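Local coordinates for uncharacterized protein (Bacillus thuringiensis serovar kurstaki, PDB 4XE7) that is a bacterial actin-like protein of the ParM type, which probably polymerises into filaments with bound nucleotide to help segregate plasmid DNA, at residues S399-F402 against T403-S406. Numbering follows the deposited sequence.
Sequences SAYF and TSRS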
# COMPACT_ATOMS: atom_id res chain seq x y z
N SER A 399 -1.38 -3.49 6.09
CA SER A 399 -2.64 -3.47 5.33
C SER A 399 -2.53 -2.94 3.90
O SER A 399 -3.15 -3.49 2.97
CB SER A 399 -3.71 -2.64 6.05
OG SER A 399 -4.21 -3.31 7.17
N ALA A 400 -1.79 -1.86 3.73
CA ALA A 400 -1.63 -1.24 2.42
C ALA A 400 -1.09 -2.22 1.37
O ALA A 400 -1.37 -2.07 0.18
CB ALA A 400 -0.72 -0.04 2.51
N TYR A 401 -0.37 -3.24 1.82
CA TYR A 401 0.31 -4.17 0.92
C TYR A 401 -0.24 -5.61 0.99
O TYR A 401 0.42 -6.55 0.56
CB TYR A 401 1.81 -4.15 1.22
CG TYR A 401 2.42 -2.80 0.95
CD1 TYR A 401 2.67 -2.38 -0.37
CD2 TYR A 401 2.71 -1.92 1.98
CE1 TYR A 401 3.21 -1.14 -0.64
CE2 TYR A 401 3.24 -0.67 1.72
CZ TYR A 401 3.50 -0.28 0.41
OH TYR A 401 4.04 0.96 0.14
N PHE A 402 -1.44 -5.78 1.52
CA PHE A 402 -2.01 -7.12 1.67
C PHE A 402 -2.21 -7.78 0.29
O PHE A 402 -2.10 -9.00 0.15
CB PHE A 402 -3.35 -7.08 2.42
CG PHE A 402 -3.21 -7.12 3.94
CD1 PHE A 402 -1.98 -7.23 4.56
CD2 PHE A 402 -4.35 -7.07 4.74
CE1 PHE A 402 -1.88 -7.29 5.94
CE2 PHE A 402 -4.27 -7.13 6.11
CZ PHE A 402 -3.03 -7.23 6.72
N THR A 403 -2.52 -6.97 -0.71
CA THR A 403 -2.70 -7.50 -2.06
C THR A 403 -1.36 -7.96 -2.65
O THR A 403 -1.26 -9.08 -3.15
CB THR A 403 -3.33 -6.46 -2.98
OG1 THR A 403 -4.60 -6.08 -2.45
CG2 THR A 403 -3.50 -7.03 -4.40
N SER A 404 -0.35 -7.10 -2.62
CA SER A 404 0.96 -7.49 -3.14
C SER A 404 1.60 -8.60 -2.32
O SER A 404 2.26 -9.48 -2.88
CB SER A 404 1.92 -6.29 -3.23
OG SER A 404 1.91 -5.51 -2.05
N ARG A 405 1.44 -8.56 -1.00
CA ARG A 405 1.94 -9.64 -0.16
C ARG A 405 1.26 -10.97 -0.47
O ARG A 405 1.91 -12.01 -0.46
CB ARG A 405 1.77 -9.32 1.34
CG ARG A 405 2.68 -8.20 1.81
CD ARG A 405 2.23 -7.64 3.16
NE ARG A 405 2.39 -8.62 4.21
CZ ARG A 405 3.47 -8.73 4.98
NH1 ARG A 405 4.49 -7.91 4.83
NH2 ARG A 405 3.52 -9.67 5.91
N SER A 406 -0.05 -10.92 -0.75
CA SER A 406 -0.78 -12.14 -1.13
C SER A 406 -0.23 -12.73 -2.42
O SER A 406 0.03 -13.93 -2.51
CB SER A 406 -2.28 -11.86 -1.30
OG SER A 406 -2.86 -11.43 -0.08
O HOH W 1 -0.63 -4.15 -2.22
O HOH W 2 -3.65 -4.13 -0.28
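The first turn of the C-terminal helix 402-418 starts here, with Y401 at the N-cap and R405 bonded back to it. R405 N donates to Y401 O at 2.7 Å, a nearly straight bond with an N-H...O angle of 163°. F402 O accepts from S406 N at 2.9 Å, a more bent bond whose donor lies above the carbonyl plane. S406 OG lies 2.6 Å from the same F402 O. Ahead of the helix, residues 399-400 form the end of a 3-10 turn. Water 1 links this turn to the helix start: it accepts from S404 N at 3.0 Å and donates to A400 O. Water 2 accepts from T403 N and bonds A400 O only weakly. In this actin-like fold, Y401 and R405 pack against strands 21-27 and 33-45, and F402, T403 and R405 against helix 205-210. S404 OG, bonded to S25 OG, sits at the edge of the Y401 ring, in its plane, 3.6 Å from Y401 CD1, and K23 makes a cation-pi contact with that ring. S399 CA lies over the centre of one face of F402, 3.7 Å above it. The R405 chain bends at chi3 (67°), passes Y401 CB with CD and reaches a salt bridge with D212.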